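Local coordinates for protein dTDP Sugar Isomerase (Desulfovibrio desulfuricans subsp. desulfuricans str. G20, PDB 3EJK) that probably epimerises C3' and C5' of dTDP-4-dehydro-6-deoxyglucose to give dTDP-4-dehydrorhamnose, a precursor in L-rhamnose synthesis, as a two-subunit protein of the cupin superfamily, at residues 39-44 and 135-140; 75-80 and 113-118; 83-88 and 124-129; 18-23 and 89-94. One frame throughout, in Å; residues are numbered along the deposited sequence. Where two conformers were deposited one is given.

Contact 1: 39-44 and 135-140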
# COMPACT_ATOMS: atom_id res chain seq x y z
N LEU A 39 -3.18 -6.21 -7.00
CA LEU A 39 -3.65 -6.65 -5.70
C LEU A 39 -4.61 -5.65 -5.09
O LEU A 39 -4.24 -4.51 -4.81
CB LEU A 39 -2.46 -6.85 -4.78
CG LEU A 39 -1.31 -7.66 -5.37
CD1 LEU A 39 -0.10 -7.63 -4.45
CD2 LEU A 39 -1.81 -9.09 -5.63
N HIS A 40 -5.84 -6.09 -4.88
CA HIS A 40 -6.82 -5.21 -4.25
C HIS A 40 -6.59 -5.05 -2.76
O HIS A 40 -5.92 -5.84 -2.11
CB HIS A 40 -8.26 -5.65 -4.46
CG HIS A 40 -8.74 -5.47 -5.86
ND1 HIS A 40 -9.93 -5.99 -6.31
CD2 HIS A 40 -8.16 -4.87 -6.92
CE1 HIS A 40 -10.09 -5.66 -7.58
NE2 HIS A 40 -9.02 -5.00 -7.98
N MSE A 41 -7.18 -3.98 -2.26
CA MSE A 41 -7.19 -3.73 -0.83
C MSE A 41 -8.55 -3.22 -0.34
O MSE A 41 -9.25 -3.88 0.44
CB MSE A 41 -6.10 -2.75 -0.41
CG MSE A 41 -6.03 -2.70 1.09
SE MSE A 41 -4.68 -1.53 1.80
CE MSE A 41 -4.97 -1.86 3.76
N LEU A 42 -8.93 -2.04 -0.82
CA LEU A 42 -10.17 -1.42 -0.37
C LEU A 42 -10.74 -0.42 -1.35
O LEU A 42 -10.01 0.32 -2.01
CB LEU A 42 -9.89 -0.71 0.97
CG LEU A 42 -10.98 -0.40 1.98
CD1 LEU A 42 -11.73 -1.66 2.43
CD2 LEU A 42 -10.29 0.32 3.16
N ARG A 43 -12.05 -0.45 -1.44
CA ARG A 43 -12.82 0.49 -2.25
C ARG A 43 -13.83 1.21 -1.37
O ARG A 43 -14.16 0.75 -0.27
CB ARG A 43 -13.61 -0.21 -3.35
CG ARG A 43 -12.83 -0.65 -4.54
CD ARG A 43 -13.67 -1.64 -5.29
NE ARG A 43 -14.93 -1.08 -5.81
CZ ARG A 43 -15.10 -0.71 -7.07
NH1 ARG A 43 -14.10 -0.82 -7.92
NH2 ARG A 43 -16.26 -0.22 -7.50
N LEU A 44 -14.36 2.29 -1.92
CA LEU A 44 -15.35 3.13 -1.23
C LEU A 44 -16.64 2.37 -0.97
O LEU A 44 -17.36 2.62 -0.02
CB LEU A 44 -15.65 4.39 -2.05
CG LEU A 44 -16.82 5.25 -1.57
CD1 LEU A 44 -16.62 5.71 -0.13
CD2 LEU A 44 -16.98 6.42 -2.51
N LEU A 135 5.89 -6.16 3.81
CA LEU A 135 5.34 -4.80 3.72
C LEU A 135 3.88 -4.89 4.09
O LEU A 135 3.07 -5.51 3.40
CB LEU A 135 5.45 -4.19 2.31
CG LEU A 135 5.05 -2.71 2.34
CD1 LEU A 135 6.22 -1.86 2.95
CD2 LEU A 135 4.68 -2.20 0.99
N VAL A 136 3.57 -4.30 5.23
CA VAL A 136 2.22 -4.28 5.75
C VAL A 136 1.61 -2.94 5.37
O VAL A 136 2.22 -1.90 5.55
CB VAL A 136 2.24 -4.40 7.32
CG1 VAL A 136 0.85 -4.46 7.86
CG2 VAL A 136 3.06 -5.62 7.77
N ALA A 137 0.41 -3.00 4.79
CA ALA A 137 -0.33 -1.80 4.46
C ALA A 137 -1.47 -1.68 5.45
O ALA A 137 -2.09 -2.67 5.84
CB ALA A 137 -0.86 -1.84 3.03
N ASN A 138 -1.72 -0.46 5.88
CA ASN A 138 -2.80 -0.20 6.82
C ASN A 138 -3.63 0.99 6.38
O ASN A 138 -3.11 2.06 6.15
CB ASN A 138 -2.23 0.04 8.22
CG ASN A 138 -3.30 0.02 9.30
OD1 ASN A 138 -4.46 -0.28 9.02
ND2 ASN A 138 -2.92 0.34 10.53
N CYS A 139 -4.92 0.76 6.22
CA CYS A 139 -5.84 1.83 5.89
C CYS A 139 -6.71 2.02 7.13
O CYS A 139 -7.59 1.20 7.43
CB CYS A 139 -6.70 1.47 4.68
SG CYS A 139 -7.76 2.84 4.12
N THR A 140 -6.45 3.11 7.83
CA THR A 140 -7.14 3.40 9.08
C THR A 140 -8.26 4.40 8.85
O THR A 140 -8.27 5.17 7.88
CB THR A 140 -6.16 3.91 10.12
OG1 THR A 140 -5.69 5.18 9.70
CG2 THR A 140 -5.00 2.97 10.24
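Met-41 and Leu-42 meet Ala-137 and Cys-139 across strands that run almost parallel, 14° between their directions, yet pass 8.9 Å apart at the axes, too far for direct backbone pairing. Side chains alone fill this gap, a useful example of how strands that are not neighbours in a sheet can still pack together.

Met-41, present as selenomethionine, reaches farthest. CG stands anti to the backbone N (chi1 -171°) and the chain stays extended beyond it, which drives the methyl end straight at the other strand. There CE touches the backbone, 3.6 Å from Cys-139 N, and also lies 3.9 Å from Cys-139 CB. One atom earlier, SE packs against Ala-137 CB at 4.0 Å. Beside it, one branch of Leu-42 does the work: CD2 comes 3.7 Å from Cys-139 SG. Cys-139 thus takes both apolar ends, CE of Met-41 on its CB and backbone N, and CD2 of Leu-42 on its SG.

Asn-138 turns from this contact; its amide binds Gln-76, Tyr-56 and the backbone of Leu-77. Strand 38-43, meanwhile, pairs antiparallel with a strand of the second subunit, and Leu-42 also packs on Ile-55 of that subunit. Buried packing across the curl of one sheet, which runs on into the second subunit, fits the shared-sheet dimers of the dTDP-4-dehydrorhamnose 3,5-epimerase branch of the cupins.

Contact 2: 75-80 and 113-118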
# COMPACT_ATOMS: atom_id res chain seq x y z
N THR A 75 -9.71 1.90 14.17
CA THR A 75 -9.77 0.54 13.62
C THR A 75 -8.69 0.38 12.55
O THR A 75 -8.48 1.28 11.73
CB THR A 75 -11.14 0.26 12.97
OG1 THR A 75 -12.14 0.30 13.97
CG2 THR A 75 -11.18 -1.11 12.27
N GLN A 76 -8.05 -0.78 12.56
CA GLN A 76 -7.00 -1.09 11.59
C GLN A 76 -7.54 -2.01 10.51
O GLN A 76 -8.42 -2.85 10.76
CB GLN A 76 -5.81 -1.82 12.25
CG GLN A 76 -5.42 -1.35 13.65
CD GLN A 76 -5.17 0.14 13.77
OE1 GLN A 76 -4.54 0.77 12.91
NE2 GLN A 76 -5.63 0.72 14.89
N LEU A 77 -7.04 -1.79 9.29
CA LEU A 77 -7.33 -2.65 8.12
C LEU A 77 -5.99 -2.96 7.45
O LEU A 77 -5.45 -2.17 6.67
CB LEU A 77 -8.32 -2.04 7.14
CG LEU A 77 -9.76 -1.91 7.63
CD1 LEU A 77 -10.60 -1.17 6.59
CD2 LEU A 77 -10.34 -3.25 7.94
N PHE A 78 -5.47 -4.13 7.81
CA PHE A 78 -4.17 -4.64 7.35
C PHE A 78 -4.27 -5.48 6.10
O PHE A 78 -5.13 -6.36 5.97
CB PHE A 78 -3.56 -5.60 8.39
CG PHE A 78 -2.82 -4.94 9.53
CD1 PHE A 78 -2.98 -3.61 9.83
CD2 PHE A 78 -2.01 -5.72 10.36
CE1 PHE A 78 -2.29 -3.04 10.90
CE2 PHE A 78 -1.34 -5.16 11.45
CZ PHE A 78 -1.49 -3.80 11.72
N ALA A 79 -3.34 -5.21 5.20
CA ALA A 79 -3.09 -6.07 4.03
C ALA A 79 -1.58 -6.21 3.91
O ALA A 79 -0.85 -5.32 4.31
CB ALA A 79 -3.72 -5.56 2.74
N VAL A 80 -1.14 -7.37 3.43
CA VAL A 80 0.30 -7.67 3.32
C VAL A 80 0.64 -8.06 1.87
O VAL A 80 0.68 -9.24 1.52
CB VAL A 80 0.71 -8.77 4.31
CG1 VAL A 80 2.19 -9.11 4.14
CG2 VAL A 80 0.42 -8.33 5.79
N TYR A 113 -3.58 -13.91 1.26
CA TYR A 113 -3.77 -12.49 0.92
C TYR A 113 -5.21 -12.05 1.26
O TYR A 113 -6.14 -12.18 0.48
CB TYR A 113 -3.39 -12.20 -0.52
CG TYR A 113 -3.37 -10.71 -0.78
CD1 TYR A 113 -2.47 -9.90 -0.12
CD2 TYR A 113 -4.26 -10.12 -1.67
CE1 TYR A 113 -2.43 -8.55 -0.33
CE2 TYR A 113 -4.25 -8.76 -1.89
CZ TYR A 113 -3.33 -7.97 -1.21
OH TYR A 113 -3.31 -6.61 -1.39
N ARG A 114 -5.34 -11.59 2.50
CA ARG A 114 -6.62 -11.15 3.06
C ARG A 114 -6.51 -9.84 3.78
O ARG A 114 -5.41 -9.32 4.04
CB ARG A 114 -7.11 -12.19 4.04
CG ARG A 114 -7.18 -13.59 3.40
CD ARG A 114 -7.59 -14.64 4.39
NE ARG A 114 -7.90 -15.90 3.71
CZ ARG A 114 -7.13 -16.99 3.73
NH1 ARG A 114 -5.99 -16.99 4.40
NH2 ARG A 114 -7.51 -18.08 3.08
N LEU A 115 -7.68 -9.32 4.11
CA LEU A 115 -7.80 -8.06 4.83
C LEU A 115 -8.21 -8.40 6.27
O LEU A 115 -9.19 -9.10 6.50
CB LEU A 115 -8.83 -7.14 4.19
CG LEU A 115 -8.81 -5.68 4.70
CD1 LEU A 115 -7.62 -5.00 4.13
CD2 LEU A 115 -10.08 -4.92 4.30
N LEU A 116 -7.41 -7.93 7.20
CA LEU A 116 -7.62 -8.15 8.64
C LEU A 116 -8.10 -6.86 9.30
O LEU A 116 -7.43 -5.84 9.27
CB LEU A 116 -6.31 -8.58 9.30
CG LEU A 116 -6.27 -8.63 10.83
CD1 LEU A 116 -7.31 -9.67 11.29
CD2 LEU A 116 -4.86 -8.92 11.38
N ARG A 117 -9.29 -6.93 9.88
CA ARG A 117 -9.88 -5.82 10.61
C ARG A 117 -9.54 -5.99 12.08
O ARG A 117 -9.80 -7.03 12.67
CB ARG A 117 -11.41 -5.82 10.42
CG ARG A 117 -12.10 -4.74 11.21
CD ARG A 117 -13.62 -4.91 11.16
NE ARG A 117 -14.25 -3.74 11.75
CZ ARG A 117 -14.75 -3.69 12.98
NH1 ARG A 117 -14.75 -4.76 13.75
NH2 ARG A 117 -15.28 -2.55 13.42
N ILE A 118 -8.92 -4.96 12.67
CA ILE A 118 -8.57 -5.00 14.10
C ILE A 118 -9.39 -3.91 14.79
O ILE A 118 -9.18 -2.72 14.54
CB ILE A 118 -7.07 -4.75 14.35
CG1 ILE A 118 -6.23 -5.78 13.60
CG2 ILE A 118 -6.75 -4.81 15.90
CD1 ILE A 118 -4.73 -5.51 13.68
O HOH W 1 -7.51 -0.95 16.37
O HOH W 2 -3.00 -9.47 2.97
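Ile-118 lays its CD1 methyl over a face of the Phe-78 ring, 4.2 Å from the centroid and 13° off the normal, a CH-pi contact displaced slightly toward the rim. With CG1 anti to the carbonyl carbon (chi1 -58°), Ile-118 brings this methyl over the ring while its CB rests 3.8 Å from Gln-76 CB. On the other side of the sheet, Leu-77 CD2 nestles against Arg-117 CB at 3.7 Å and meets Leu-115 CD2 at 4.0 Å. The extended arginine chain continues past Thr-75, whose CG2 touches its CG.

What sets these side chains in line is the antiparallel pairing of strands 76-82 and 114-118 within the beta framework of a cupin domain. Gln-76 with Ile-118 and Phe-78 with Leu-116 are hydrogen-bonded pairs, each exchanging two N-H...O bonds, as in Ile-118 N to Gln-76 O at 2.9 Å; Leu-77 with Arg-117 is the non-hydrogen-bonded pair between them. Where direct pairing stops, a water takes over, accepting from Val-80 N and donating to Arg-114 O at 2.6 Å. Val-80 O approaches the edge of the Tyr-113 ring, 3.6 Å from CD1.

Farther out, Tyr-113 OH is bound to His-40 O, and Arg-117 NH1 reaches Gly-22 O. Strand 134-140 flanks 76-82 on its other edge, with Leu-77 and Ala-79 pairing to Cys-139 and Ala-137.

Contact 3: 83-88 and 124-129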
# COMPACT_ATOMS: atom_id res chain seq x y z
N GLY A 83 5.70 -10.18 1.04
CA GLY A 83 6.16 -11.05 2.12
C GLY A 83 5.07 -11.71 2.92
O GLY A 83 3.95 -11.94 2.45
N CYS A 84 5.39 -11.98 4.18
CA CYS A 84 4.46 -12.68 5.04
C CYS A 84 4.61 -12.34 6.48
O CYS A 84 5.72 -12.21 6.98
CB CYS A 84 4.58 -14.18 4.76
SG CYS A 84 3.44 -15.26 5.62
N ILE A 85 3.48 -12.15 7.16
CA ILE A 85 3.54 -11.89 8.60
C ILE A 85 2.59 -12.76 9.38
O ILE A 85 1.62 -13.32 8.86
CB ILE A 85 3.23 -10.41 9.02
CG1 ILE A 85 1.73 -10.12 8.83
CG2 ILE A 85 4.17 -9.39 8.31
CD1 ILE A 85 1.30 -8.73 9.25
N HIS A 86 2.95 -12.87 10.64
CA HIS A 86 2.14 -13.51 11.66
C HIS A 86 1.64 -12.41 12.56
O HIS A 86 2.42 -11.64 13.12
CB HIS A 86 2.92 -14.56 12.45
CG HIS A 86 3.04 -15.87 11.74
ND1 HIS A 86 3.29 -17.06 12.39
CD2 HIS A 86 2.85 -16.19 10.43
CE1 HIS A 86 3.30 -18.05 11.51
NE2 HIS A 86 3.03 -17.55 10.31
N VAL A 87 0.32 -12.29 12.63
CA VAL A 87 -0.32 -11.31 13.50
C VAL A 87 -0.94 -12.01 14.69
O VAL A 87 -1.51 -13.09 14.56
CB VAL A 87 -1.45 -10.53 12.79
CG1 VAL A 87 -2.01 -9.43 13.73
CG2 VAL A 87 -0.99 -9.93 11.46
N VAL A 88 -0.80 -11.40 15.86
CA VAL A 88 -1.48 -11.89 17.04
C VAL A 88 -2.30 -10.76 17.64
O VAL A 88 -1.83 -9.64 17.81
CB VAL A 88 -0.53 -12.43 18.11
CG1 VAL A 88 -1.32 -12.77 19.38
CG2 VAL A 88 0.25 -13.66 17.61
N TYR A 124 -2.48 -5.53 19.45
CA TYR A 124 -1.92 -6.23 18.29
C TYR A 124 -0.40 -6.15 18.18
O TYR A 124 0.25 -5.25 18.65
CB TYR A 124 -2.61 -5.81 16.98
CG TYR A 124 -2.53 -4.35 16.62
CD1 TYR A 124 -3.50 -3.47 17.05
CD2 TYR A 124 -1.51 -3.87 15.83
CE1 TYR A 124 -3.44 -2.11 16.70
CE2 TYR A 124 -1.42 -2.53 15.48
CZ TYR A 124 -2.40 -1.66 15.91
OH TYR A 124 -2.32 -0.32 15.57
N GLY A 125 0.11 -7.21 17.60
CA GLY A 125 1.54 -7.36 17.33
C GLY A 125 1.71 -8.20 16.08
O GLY A 125 0.82 -8.96 15.71
N PHE A 126 2.84 -8.03 15.42
CA PHE A 126 3.10 -8.82 14.21
C PHE A 126 4.58 -8.94 13.93
O PHE A 126 5.40 -8.13 14.39
CB PHE A 126 2.34 -8.26 13.00
CG PHE A 126 2.58 -6.80 12.73
CD1 PHE A 126 3.63 -6.38 11.96
CD2 PHE A 126 1.73 -5.84 13.26
CE1 PHE A 126 3.84 -5.03 11.70
CE2 PHE A 126 1.93 -4.50 13.02
CZ PHE A 126 3.00 -4.09 12.24
N ALA A 127 4.91 -10.00 13.20
CA ALA A 127 6.28 -10.31 12.81
C ALA A 127 6.37 -10.92 11.42
O ALA A 127 5.50 -11.65 11.00
CB ALA A 127 6.92 -11.25 13.83
N ALA A 128 7.47 -10.59 10.75
CA ALA A 128 7.76 -11.12 9.43
C ALA A 128 8.39 -12.49 9.53
O ALA A 128 9.34 -12.71 10.27
CB ALA A 128 8.70 -10.16 8.64
N THR A 129 7.84 -13.42 8.75
CA THR A 129 8.34 -14.79 8.68
C THR A 129 9.22 -14.97 7.46
O THR A 129 9.22 -14.17 6.52
CB THR A 129 7.20 -15.81 8.60
OG1 THR A 129 6.51 -15.63 7.36
CG2 THR A 129 6.21 -15.64 9.75
O HOH W 3 8.29 -12.21 4.89
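His-86 and Ala-127 exchange two backbone hydrogen bonds, and Val-88 does the same with Gly-125; these are the hydrogen-bonded pairs of an antiparallel pairing whose strand axes lie 4.5 Å apart. The bond from His-86 N to Ala-127 O is 2.8 Å long and runs nearly along the C=O axis. Thr-129 N prolongs the series to Cys-84 O. Just beyond, a water accepts from Cys-84 N and donates to Thr-129 O at 2.7 Å, bridging the end of the pairing.

Both strands are interior members of a five-stranded antiparallel sheet, one layer of the cupin beta sandwich: 102-108 covers the outer edge of 84-90, and 65-71 that of 123-128.

Among the ring contacts, Thr-129 CG2 sits over a face of the His-86 imidazole, 3.7 Å from the centroid, in a CH-pi contact. The two side chains cross at about a right angle, and the methyl is nearest CD2, toward the rim.

Apolar contacts occupy the opposite face of the sheet. With CG between its backbone N and carbonyl carbon (chi1 54°), Phe-126 sends its ring away from strand 84-90 toward Val-136 of the other sheet, leaving CB to be touched from one side by both Ile-85 CD1 at 3.9 Å and Val-87 CG2 at 4.0 Å. Valine and phenylalanine lie side by side, whereas the isoleucine slants across.

One sulfur contact remains: Cys-84 SG, covalently linked to an unidentified ligand, lies 3.5 Å from Thr-129 OG1.

Contact 4: 18-23 and 89-94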
# COMPACT_ATOMS: atom_id res chain seq x y z
N LEU A 18 -13.18 -14.08 13.86
CA LEU A 18 -12.02 -14.65 14.56
C LEU A 18 -12.37 -14.78 16.03
O LEU A 18 -13.41 -14.29 16.45
CB LEU A 18 -10.82 -13.75 14.36
CG LEU A 18 -10.31 -13.62 12.93
CD1 LEU A 18 -9.38 -12.40 12.79
CD2 LEU A 18 -9.61 -14.93 12.51
N PRO A 19 -11.51 -15.45 16.81
CA PRO A 19 -11.86 -15.70 18.19
C PRO A 19 -11.83 -14.46 19.07
O PRO A 19 -12.13 -14.54 20.25
CB PRO A 19 -10.81 -16.71 18.64
CG PRO A 19 -10.38 -17.37 17.36
CD PRO A 19 -10.36 -16.25 16.39
N VAL A 20 -11.44 -13.35 18.47
CA VAL A 20 -11.49 -12.05 19.18
C VAL A 20 -12.64 -11.29 18.53
O VAL A 20 -12.66 -11.08 17.31
CB VAL A 20 -10.18 -11.21 19.13
CG1 VAL A 20 -10.45 -9.79 19.63
CG2 VAL A 20 -9.08 -11.84 20.00
N GLU A 21 -13.60 -10.91 19.37
CA GLU A 21 -14.79 -10.18 18.94
C GLU A 21 -14.44 -8.95 18.13
O GLU A 21 -13.63 -8.12 18.56
CB GLU A 21 -15.63 -9.74 20.15
CG GLU A 21 -16.86 -8.94 19.76
CD GLU A 21 -17.89 -9.82 19.09
OE1 GLU A 21 -18.36 -10.76 19.75
OE2 GLU A 21 -18.23 -9.57 17.92
N GLY A 22 -15.07 -8.86 16.98
CA GLY A 22 -14.93 -7.74 16.07
C GLY A 22 -13.81 -7.86 15.06
O GLY A 22 -13.74 -7.11 14.08
N ALA A 23 -12.88 -8.76 15.34
CA ALA A 23 -11.75 -8.98 14.43
C ALA A 23 -12.31 -9.80 13.26
O ALA A 23 -13.06 -10.76 13.44
CB ALA A 23 -10.62 -9.69 15.10
N LEU A 89 -3.54 -11.10 17.97
CA LEU A 89 -4.48 -10.16 18.58
C LEU A 89 -4.80 -10.66 19.97
O LEU A 89 -4.91 -11.85 20.19
CB LEU A 89 -5.79 -10.08 17.76
CG LEU A 89 -5.68 -9.74 16.26
CD1 LEU A 89 -7.09 -9.47 15.72
CD2 LEU A 89 -4.82 -8.54 16.08
N TYR A 90 -4.89 -9.72 20.91
CA TYR A 90 -5.22 -10.01 22.31
C TYR A 90 -6.31 -9.09 22.81
O TYR A 90 -6.16 -7.87 22.82
CB TYR A 90 -4.02 -9.92 23.22
CG TYR A 90 -4.43 -9.96 24.68
CD1 TYR A 90 -5.03 -11.10 25.20
CD2 TYR A 90 -4.23 -8.87 25.51
CE1 TYR A 90 -5.43 -11.14 26.51
CE2 TYR A 90 -4.61 -8.93 26.83
CZ TYR A 90 -5.21 -10.05 27.32
OH TYR A 90 -5.61 -10.09 28.62
N ASP A 91 -7.42 -9.70 23.21
CA ASP A 91 -8.60 -8.97 23.69
C ASP A 91 -8.49 -8.60 25.16
O ASP A 91 -8.83 -9.39 26.05
CB ASP A 91 -9.86 -9.78 23.43
CG ASP A 91 -11.11 -8.96 23.55
OD1 ASP A 91 -11.05 -7.83 24.10
OD2 ASP A 91 -12.17 -9.46 23.09
N GLY A 92 -8.05 -7.37 25.39
CA GLY A 92 -7.90 -6.83 26.74
C GLY A 92 -9.14 -6.10 27.22
O GLY A 92 -9.16 -5.52 28.30
N ARG A 93 -10.19 -6.16 26.41
CA ARG A 93 -11.46 -5.47 26.74
C ARG A 93 -12.20 -6.21 27.84
O ARG A 93 -12.67 -7.34 27.67
CB ARG A 93 -12.33 -5.31 25.50
CG ARG A 93 -11.67 -4.48 24.44
CD ARG A 93 -12.41 -4.54 23.11
NE ARG A 93 -12.45 -5.90 22.60
CZ ARG A 93 -12.96 -6.22 21.42
NH1 ARG A 93 -13.41 -5.26 20.66
NH2 ARG A 93 -12.98 -7.47 20.97
N GLU A 94 -12.31 -5.55 28.98
CA GLU A 94 -12.91 -6.17 30.16
C GLU A 94 -14.33 -6.64 29.93
O GLU A 94 -14.76 -7.67 30.46
CB GLU A 94 -12.89 -5.22 31.36
CG GLU A 94 -13.49 -5.81 32.63
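Val-20 and Asp-91 are the nearest CA pair, 6.2 Å apart, between a tight turn and a strand end. Val-20 to Ala-23 form a type II beta turn closed by the bond from Ala-23 N to Val-20 O, with Gly-22 taking the positive phi (88°) that such turns favour. Opposite, the chain runs out of strand 84-90 into a loop, where Asp-91 OD1 accepts from Arg-93 N: an Asx turn. The contact joins the loop between strands 16-17 and 24-31 to the end of strand 84-90 of the other sheet.

A salt bridge within that loop presents the arginine to its partner. Side-on, Arg-93 puts NE on Asp-91 OD1 at 2.8 Å and NH2 on OD2 at 3.0 Å, meeting both oxygens from above the carboxylate plane. Thus held, NH2 has a second target in the guanidinium plane, Glu-21 O, at 2.6 Å and with an almost straight N-H...O angle of 166°. Asp-91 OD2 is further gripped by Thr-98 and Ser-96 hydroxyls, and Thr-98 OG1 also binds Glu-21 N.

Beneath the polar group, Val-20 points both methyls at the strand end, CG1 lying 3.8 Å from Asp-91 CB. Leu-89 CD1 packs 3.6 Å from Ala-23 CB.

Overall arrangement
Together the four contacts trace how a cupin sandwich closes. Contacts 1 and 2, centred about 7 Å apart, share one sheet, in which strands 134-140 and 76-82 are neighbours. Contact 3 belongs to the facing sheet, about 11 Å from contact 2 centre to centre; between them the Phe-78 and Phe-126 rings meet at about 90°, CE2 of Phe-78 to CD2 of Phe-126 3.6 Å. Contact 4 fastens a turn of the first sheet to a strand end of the second, and lies about 21 Å from contact 1, centre to centre. A citrate, probably from the crystallisation liquor, is hydrogen-bonded to Tyr-124 OH and lies about 5 Å from the side chains of Gln-76 and Asn-138; it may mark the substrate pocket.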